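Local coordinates for Mll2253 protein (Mesorhizobium loti, PDB 3Q63), which is of unknown function but belongs to the AHA1 family, related to activators of the Hsp90 ATPase, and has a Bet v 1-like fold, at residues Pro31-Glu36 / Glu136-Arg141; Arg26-Pro31 / Phe95-Thr100; Glu22-Ala27 / Thr104-Glu109. All blocks are in the same frame, centred on the assembly; numbering follows the deposited sequence.

Overall arrangement
From the N terminus, strand 9-17 leads into helix 21-29, whose residues make the first half of both contact 3 and contact 2. Helix 31-37 follows at once and opens contact 1, with P31 common to contacts 1 and 2. The chain then enters the sheet, and contact 2 closes when strand 92-100 returns beneath helix 21-29. Contact 3, sharing R26 and A27 with it, closes the longer loop on the neighbouring strand 103-113; the centres of the two lie about 3 Å apart. Contact 1 closes last, at the end of helix 118-141, and so crosses the other two. Contacts 2 and 3 tie the first helix to the sheet; contact 1 ties the second to the C-terminal helix.

Contact 1: residues Pro31-Glu36 / Glu136-Arg141; sequences PHLIEE and EQLLDR
E36 and L138 are the closest CA pair of the two segments, 7.2 Å apart, where the short helix 31-37 meets the last turns of helix 118-141. No hydrogen bond links the segments, and the join rests on the branched end of L138. This leucine has CG anti to its backbone N (chi1 172°), which sends both methyls across to the other helix. L138 CD1 meets the aliphatic stem of E36, 3.5 Å from E36 CG, while L138 CD2 reaches the backbone at L33 O, 3.7 Å away. Against L33 the side chain crosses at about a right angle, with L33 CG 4.2 Å from L138 CD2. Glutamate suits this exposed edge because its methylenes can cover a leucine while the chain, bent at chi2 (53°), leads the carboxylate away from it. Replacing L138 with an alanine here would probably leave the E36 methylenes and the side chain of L33 without their apolar partner and open a gap between the helices. Behind the contact, L139 of the same turn packs on K23 and A27 of helix 21-29. Two short consecutive helices meeting a long C-terminal helix are characteristic of the Bet v 1-like, or helix-grip, fold.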
# COMPACT_ATOMS: atom_id res chain seq x y z
N PRO B 31 8.32 -16.05 -2.09
CA PRO B 31 7.69 -15.19 -1.09
C PRO B 31 8.59 -14.15 -0.45
O PRO B 31 8.25 -12.96 -0.43
CB PRO B 31 7.16 -16.19 -0.07
CG PRO B 31 6.80 -17.36 -0.90
CD PRO B 31 7.98 -17.47 -1.85
N HIS B 32 9.74 -14.58 0.07
CA HIS B 32 10.65 -13.65 0.74
C HIS B 32 11.24 -12.63 -0.23
O HIS B 32 11.62 -11.53 0.17
CB HIS B 32 11.77 -14.41 1.46
CG HIS B 32 12.84 -14.93 0.55
ND1 HIS B 32 12.62 -15.94 -0.37
CD2 HIS B 32 14.15 -14.60 0.43
CE1 HIS B 32 13.75 -16.21 -1.01
NE2 HIS B 32 14.69 -15.41 -0.54
N LEU B 33 11.32 -13.01 -1.50
CA LEU B 33 11.85 -12.12 -2.54
C LEU B 33 10.74 -11.18 -3.02
O LEU B 33 10.96 -9.99 -3.19
CB LEU B 33 12.40 -12.96 -3.70
CG LEU B 33 13.92 -13.07 -3.88
CD1 LEU B 33 14.64 -13.10 -2.55
CD2 LEU B 33 14.25 -14.32 -4.70
N ILE B 34 9.54 -11.72 -3.23
CA ILE B 34 8.41 -10.91 -3.65
C ILE B 34 8.19 -9.77 -2.65
O ILE B 34 7.97 -8.63 -3.03
CB ILE B 34 7.12 -11.75 -3.74
CG1 ILE B 34 7.30 -12.82 -4.82
CG2 ILE B 34 5.91 -10.85 -4.03
CD1 ILE B 34 6.18 -13.84 -4.90
N GLU B 35 8.28 -10.10 -1.37
CA GLU B 35 8.09 -9.11 -0.32
C GLU B 35 9.12 -7.97 -0.39
O GLU B 35 8.85 -6.86 0.07
CB GLU B 35 8.17 -9.77 1.06
CG GLU B 35 7.93 -8.80 2.20
CD GLU B 35 8.14 -9.44 3.56
OE1 GLU B 35 7.52 -10.49 3.83
OE2 GLU B 35 8.94 -8.90 4.36
N GLU B 36 10.27 -8.25 -0.99
CA GLU B 36 11.35 -7.28 -1.10
C GLU B 36 11.06 -6.15 -2.10
O GLU B 36 11.45 -5.01 -1.87
CB GLU B 36 12.64 -8.01 -1.50
CG GLU B 36 13.89 -7.45 -0.87
CD GLU B 36 13.78 -7.36 0.65
OE1 GLU B 36 13.55 -8.40 1.30
OE2 GLU B 36 13.91 -6.24 1.18
N GLU B 136 14.40 -4.41 -9.88
CA GLU B 136 15.72 -4.32 -10.49
C GLU B 136 16.78 -4.02 -9.44
O GLU B 136 17.92 -4.49 -9.55
CB GLU B 136 15.73 -3.24 -11.56
CG GLU B 136 15.01 -3.66 -12.82
CD GLU B 136 15.09 -2.63 -13.92
OE1 GLU B 136 14.39 -1.60 -13.82
OE2 GLU B 136 15.86 -2.84 -14.87
N GLN B 137 16.40 -3.26 -8.43
CA GLN B 137 17.31 -2.91 -7.34
C GLN B 137 17.67 -4.18 -6.57
O GLN B 137 18.82 -4.41 -6.22
CB GLN B 137 16.63 -1.90 -6.41
CG GLN B 137 17.36 -1.69 -5.09
CD GLN B 137 16.64 -0.71 -4.17
OE1 GLN B 137 15.44 -0.85 -3.90
NE2 GLN B 137 17.38 0.28 -3.68
N LEU B 138 16.66 -5.01 -6.31
CA LEU B 138 16.85 -6.27 -5.60
C LEU B 138 17.80 -7.19 -6.37
O LEU B 138 18.74 -7.73 -5.80
CB LEU B 138 15.51 -6.97 -5.39
CG LEU B 138 15.56 -8.39 -4.83
CD1 LEU B 138 16.09 -8.35 -3.41
CD2 LEU B 138 14.17 -9.01 -4.86
N LEU B 139 17.53 -7.37 -7.66
CA LEU B 139 18.35 -8.22 -8.51
C LEU B 139 19.82 -7.77 -8.54
O LEU B 139 20.72 -8.60 -8.65
CB LEU B 139 17.77 -8.28 -9.93
CG LEU B 139 16.41 -8.98 -10.06
CD1 LEU B 139 15.92 -8.95 -11.51
CD2 LEU B 139 16.56 -10.43 -9.60
N ASP B 140 20.05 -6.46 -8.44
CA ASP B 140 21.40 -5.92 -8.44
C ASP B 140 22.12 -6.09 -7.10
O ASP B 140 23.31 -6.42 -7.07
CB ASP B 140 21.41 -4.43 -8.81
CG ASP B 140 21.17 -4.19 -10.28
OD1 ASP B 140 21.43 -5.11 -11.10
OD2 ASP B 140 20.73 -3.07 -10.64
N ARG B 141 21.42 -5.87 -5.99
CA ARG B 141 22.07 -6.01 -4.69
C ARG B 141 22.29 -7.46 -4.30
O ARG B 141 23.05 -7.75 -3.39
CB ARG B 141 21.27 -5.30 -3.60
CG ARG B 141 20.02 -6.04 -3.17
CD ARG B 141 19.58 -5.54 -1.80
NE ARG B 141 19.52 -4.08 -1.73
CZ ARG B 141 18.57 -3.33 -2.29
NH1 ARG B 141 17.59 -3.91 -2.97
NH2 ARG B 141 18.60 -2.01 -2.15

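Contact 2: residues Arg26-Pro31 / Phe95-Thr100; sequences RALTQP and FTLTPT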
# COMPACT_ATOMS: atom_id res chain seq x y z
N ARG B 26 12.77 -16.34 -10.04
CA ARG B 26 12.80 -16.57 -8.60
C ARG B 26 12.29 -15.37 -7.83
O ARG B 26 11.51 -15.51 -6.88
CB ARG B 26 14.23 -16.91 -8.15
CG ARG B 26 14.57 -18.39 -8.31
CD ARG B 26 15.97 -18.70 -7.81
NE ARG B 26 16.99 -18.47 -8.83
CZ ARG B 26 17.08 -19.16 -9.97
NH1 ARG B 26 16.21 -20.13 -10.24
NH2 ARG B 26 18.04 -18.88 -10.84
N ALA B 27 12.70 -14.17 -8.25
CA ALA B 27 12.26 -12.96 -7.57
C ALA B 27 10.75 -12.77 -7.70
O ALA B 27 10.12 -12.11 -6.87
CB ALA B 27 13.00 -11.75 -8.14
N LEU B 28 10.16 -13.35 -8.74
CA LEU B 28 8.71 -13.22 -8.98
C LEU B 28 7.89 -14.34 -8.33
O LEU B 28 6.67 -14.21 -8.18
CB LEU B 28 8.43 -13.23 -10.48
CG LEU B 28 8.95 -12.06 -11.31
CD1 LEU B 28 8.83 -12.37 -12.79
CD2 LEU B 28 8.19 -10.80 -10.96
N THR B 29 8.55 -15.43 -7.94
CA THR B 29 7.86 -16.58 -7.37
C THR B 29 8.28 -16.97 -5.95
O THR B 29 7.72 -17.90 -5.38
CB THR B 29 8.05 -17.80 -8.28
OG1 THR B 29 9.45 -18.07 -8.44
CG2 THR B 29 7.43 -17.55 -9.65
N GLN B 30 9.26 -16.28 -5.38
CA GLN B 30 9.72 -16.58 -4.03
C GLN B 30 9.14 -15.58 -3.05
O GLN B 30 9.42 -14.39 -3.13
CB GLN B 30 11.24 -16.51 -3.97
CG GLN B 30 11.94 -17.53 -4.84
CD GLN B 30 12.39 -18.73 -4.06
OE1 GLN B 30 11.57 -19.48 -3.53
NE2 GLN B 30 13.70 -18.91 -3.98
N PRO B 31 8.32 -16.05 -2.09
CA PRO B 31 7.69 -15.19 -1.09
C PRO B 31 8.59 -14.15 -0.45
O PRO B 31 8.25 -12.96 -0.43
CB PRO B 31 7.16 -16.19 -0.07
CG PRO B 31 6.80 -17.36 -0.90
CD PRO B 31 7.98 -17.47 -1.85
N PHE B 95 2.77 -11.92 -16.06
CA PHE B 95 4.16 -11.56 -16.34
C PHE B 95 4.66 -12.44 -17.47
O PHE B 95 4.37 -13.64 -17.50
CB PHE B 95 5.04 -11.81 -15.11
CG PHE B 95 4.67 -10.99 -13.91
CD1 PHE B 95 5.13 -9.68 -13.77
CD2 PHE B 95 3.84 -11.52 -12.93
CE1 PHE B 95 4.77 -8.92 -12.66
CE2 PHE B 95 3.47 -10.76 -11.81
CZ PHE B 95 3.94 -9.46 -11.68
N THR B 96 5.39 -11.86 -18.41
CA THR B 96 5.93 -12.62 -19.53
C THR B 96 7.43 -12.35 -19.61
O THR B 96 7.87 -11.20 -19.75
CB THR B 96 5.24 -12.24 -20.86
OG1 THR B 96 3.82 -12.46 -20.73
CG2 THR B 96 5.76 -13.11 -22.01
N LEU B 97 8.21 -13.42 -19.50
CA LEU B 97 9.66 -13.34 -19.54
C LEU B 97 10.16 -13.81 -20.90
O LEU B 97 9.83 -14.91 -21.35
CB LEU B 97 10.28 -14.19 -18.42
CG LEU B 97 10.06 -13.73 -16.98
CD1 LEU B 97 8.59 -13.85 -16.61
CD2 LEU B 97 10.91 -14.56 -16.04
N THR B 98 10.96 -12.98 -21.56
CA THR B 98 11.51 -13.31 -22.86
C THR B 98 13.02 -13.16 -22.78
O THR B 98 13.53 -12.07 -22.57
CB THR B 98 10.97 -12.37 -23.97
OG1 THR B 98 9.54 -12.44 -24.00
CG2 THR B 98 11.52 -12.78 -25.33
N PRO B 99 13.76 -14.28 -22.91
CA PRO B 99 15.22 -14.26 -22.84
C PRO B 99 15.81 -13.35 -23.92
O PRO B 99 15.35 -13.36 -25.05
CB PRO B 99 15.60 -15.72 -23.10
CG PRO B 99 14.41 -16.48 -22.60
CD PRO B 99 13.25 -15.65 -23.09
N THR B 100 16.80 -12.55 -23.54
CA THR B 100 17.48 -11.67 -24.49
C THR B 100 18.98 -11.88 -24.27
O THR B 100 19.38 -12.45 -23.27
CB THR B 100 17.18 -10.18 -24.22
OG1 THR B 100 17.62 -9.85 -22.90
CG2 THR B 100 15.69 -9.90 -24.35
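L28 joins helix 21-29 to strand 92-100 by dividing its two methyls between F95 and L97. These two strand residues are separated by one position and so face the same side of the sheet, the side on which the helix lies. The backbones stay well apart, with 8.8 Å between the CA atoms of L28 and F95, and side chains fill the interval. The tight part is wholly apolar and buried. L28 CD2 sits over one face of the F95 ring, offset toward the rim, and comes within 4.3 Å of F95 CE1. The other methyl meets L97 tip to tip, with 4.1 Å between L28 CD1 and L97 CD1. With CG of L28 anti to the carbonyl carbon (chi1 -65°), the fork is directed at the sheet and reaches both partners. Leucine fits because its two branches can serve two neighbours; phenylalanine gives a broad flat surface, whose ring also touches M108 and F132. L97 goes on to touch L24 and W25 of the same helix.

The looser side begins a short way off. T96, between the two apolar residues, points away from the helix and is only partly buried; farther along the strand T98 and P99 are exposed. On the helix R26 is exposed, whereas T29 at its end is buried and its hydroxyl is satisfied by the carbonyl of W25. None of these polar groups touches across the contact.

No hydrogen bond or salt bridge crosses between the segments, while the backbone of the strand is bonded within the sheet, F95 to L74 and T96 to R107. The chemistry implies that helix and strand are held together here by dispersion and the exclusion of water, which favours shape over direction.

Contact 3: residues Glu22-Ala27 / Thr104-Glu109; sequences EKLWRA and THLRME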
# COMPACT_ATOMS: atom_id res chain seq x y z
N GLU B 22 16.07 -17.06 -15.16
CA GLU B 22 15.96 -17.86 -13.94
C GLU B 22 15.98 -17.03 -12.66
O GLU B 22 15.24 -17.31 -11.71
CB GLU B 22 17.07 -18.91 -13.87
CG GLU B 22 16.98 -19.93 -14.97
CD GLU B 22 17.40 -19.37 -16.31
OE1 GLU B 22 16.91 -19.86 -17.35
OE2 GLU B 22 18.24 -18.43 -16.31
N LYS B 23 16.84 -16.02 -12.63
CA LYS B 23 16.98 -15.14 -11.49
C LYS B 23 15.71 -14.29 -11.35
O LYS B 23 15.15 -14.15 -10.26
CB LYS B 23 18.20 -14.24 -11.69
CG LYS B 23 18.40 -13.16 -10.64
CD LYS B 23 19.32 -13.63 -9.54
CE LYS B 23 20.40 -12.60 -9.26
NZ LYS B 23 21.29 -12.43 -10.45
N LEU B 24 15.27 -13.72 -12.46
CA LEU B 24 14.06 -12.91 -12.47
C LEU B 24 12.89 -13.78 -11.99
O LEU B 24 12.12 -13.38 -11.13
CB LEU B 24 13.76 -12.40 -13.89
CG LEU B 24 13.12 -11.03 -14.08
CD1 LEU B 24 12.55 -10.95 -15.48
CD2 LEU B 24 12.02 -10.79 -13.05
N TRP B 25 12.79 -14.99 -12.55
CA TRP B 25 11.72 -15.90 -12.19
C TRP B 25 11.62 -16.15 -10.69
O TRP B 25 10.52 -16.17 -10.12
CB TRP B 25 11.87 -17.25 -12.91
CG TRP B 25 10.77 -18.22 -12.58
CD1 TRP B 25 10.84 -19.29 -11.72
CD2 TRP B 25 9.42 -18.19 -13.07
NE1 TRP B 25 9.63 -19.92 -11.66
CE2 TRP B 25 8.74 -19.27 -12.47
CE3 TRP B 25 8.73 -17.36 -13.96
CZ2 TRP B 25 7.40 -19.55 -12.73
CZ3 TRP B 25 7.39 -17.63 -14.22
CH2 TRP B 25 6.74 -18.72 -13.61
N ARG B 26 12.77 -16.34 -10.04
CA ARG B 26 12.80 -16.57 -8.60
C ARG B 26 12.29 -15.37 -7.83
O ARG B 26 11.51 -15.51 -6.88
CB ARG B 26 14.23 -16.91 -8.15
CG ARG B 26 14.57 -18.39 -8.31
CD ARG B 26 15.97 -18.70 -7.81
NE ARG B 26 16.99 -18.47 -8.83
CZ ARG B 26 17.08 -19.16 -9.97
NH1 ARG B 26 16.21 -20.13 -10.24
NH2 ARG B 26 18.04 -18.88 -10.84
N ALA B 27 12.70 -14.17 -8.25
CA ALA B 27 12.26 -12.96 -7.57
C ALA B 27 10.75 -12.77 -7.70
O ALA B 27 10.12 -12.11 -6.87
CB ALA B 27 13.00 -11.75 -8.14
N THR B 104 16.85 -10.38 -19.68
CA THR B 104 15.48 -10.82 -19.85
C THR B 104 14.53 -9.66 -20.03
O THR B 104 14.58 -8.68 -19.29
CB THR B 104 15.00 -11.60 -18.62
OG1 THR B 104 16.02 -12.49 -18.18
CG2 THR B 104 13.75 -12.39 -18.97
N HIS B 105 13.67 -9.76 -21.03
CA HIS B 105 12.69 -8.72 -21.27
C HIS B 105 11.42 -9.13 -20.52
O HIS B 105 10.89 -10.21 -20.72
CB HIS B 105 12.43 -8.57 -22.77
CG HIS B 105 11.30 -7.64 -23.09
ND1 HIS B 105 9.98 -8.00 -22.97
CD2 HIS B 105 11.31 -6.35 -23.52
CE1 HIS B 105 9.22 -6.97 -23.31
NE2 HIS B 105 10.00 -5.96 -23.65
N LEU B 106 10.95 -8.25 -19.64
CA LEU B 106 9.76 -8.51 -18.83
C LEU B 106 8.57 -7.64 -19.23
O LEU B 106 8.70 -6.42 -19.37
CB LEU B 106 10.07 -8.27 -17.35
CG LEU B 106 8.89 -8.39 -16.37
CD1 LEU B 106 8.39 -9.82 -16.37
CD2 LEU B 106 9.30 -7.96 -14.96
N ARG B 107 7.41 -8.27 -19.42
CA ARG B 107 6.18 -7.55 -19.74
C ARG B 107 5.17 -7.89 -18.66
O ARG B 107 5.04 -9.04 -18.26
CB ARG B 107 5.61 -7.99 -21.09
CG ARG B 107 4.36 -7.21 -21.51
CD ARG B 107 3.80 -7.69 -22.85
NE ARG B 107 3.19 -9.01 -22.73
CZ ARG B 107 2.74 -9.72 -23.76
NH1 ARG B 107 2.84 -9.24 -24.99
NH2 ARG B 107 2.20 -10.92 -23.55
N MSE B 108 4.46 -6.87 -18.18
CA MSE B 108 3.44 -7.08 -17.16
C MSE B 108 2.15 -6.55 -17.73
O MSE B 108 2.08 -5.39 -18.16
CB MSE B 108 3.81 -6.32 -15.89
CG MSE B 108 2.95 -6.62 -14.66
SE MSE B 108 1.09 -6.03 -14.75
CE MSE B 108 1.34 -4.17 -15.21
N GLU B 109 1.13 -7.40 -17.77
CA GLU B 109 -0.17 -6.98 -18.27
C GLU B 109 -1.17 -7.20 -17.15
O GLU B 109 -1.27 -8.30 -16.61
CB GLU B 109 -0.59 -7.81 -19.49
CG GLU B 109 0.23 -7.58 -20.74
CD GLU B 109 -0.15 -8.54 -21.85
OE1 GLU B 109 0.18 -9.75 -21.74
OE2 GLU B 109 -0.80 -8.09 -22.82
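L24 of helix 21-29 meets T104 and L106 of strand 103-113, and all the direct contact between the segments is apolar. The CA atoms of L24 and T104 are 7.8 Å apart, and the side chain of L24 spans the gap, with CD1 doing the touching. This one methyl lies 4.0 Å from T104 CG2 and 4.1 Å from L106 CB, so it rests between two residues that point toward the helix from the same side of the strand. With chi1 of L24 at -146°, off a staggered value, CD1 is brought to both of them. Its side chain also touches I17 of strand 9-17, and T104 and L106 are backbone-bonded to that strand, at I17 and R15. In this Bet v 1-like fold the short helix after the first strand packs on the side of the antiparallel sheet that also faces helix 118-141, and L24 belongs to the apolar layer between helix and sheet.

Hydrogen bonding sets the threonine. With T104 OG1 beside the backbone N (chi1 -43°), CG2 stands anti to that N and faces L24, while OG1 gives a hydrogen bond to the carbonyl oxygen of H19, just before the helix. Threonine thus suits a buried position with two demands: a methyl for the leucine and a hydroxyl whose polarity is met by the backbone.

Ionic interaction lies farther along the strand. R107 and E109, two positions apart and both partly exposed, form a salt bridge with R107 NH2 3.0 Å from E109 OE1. The carboxylate lies above one face of the guanidinium, toward its rim, and R107 also touches E14 on strand 9-17.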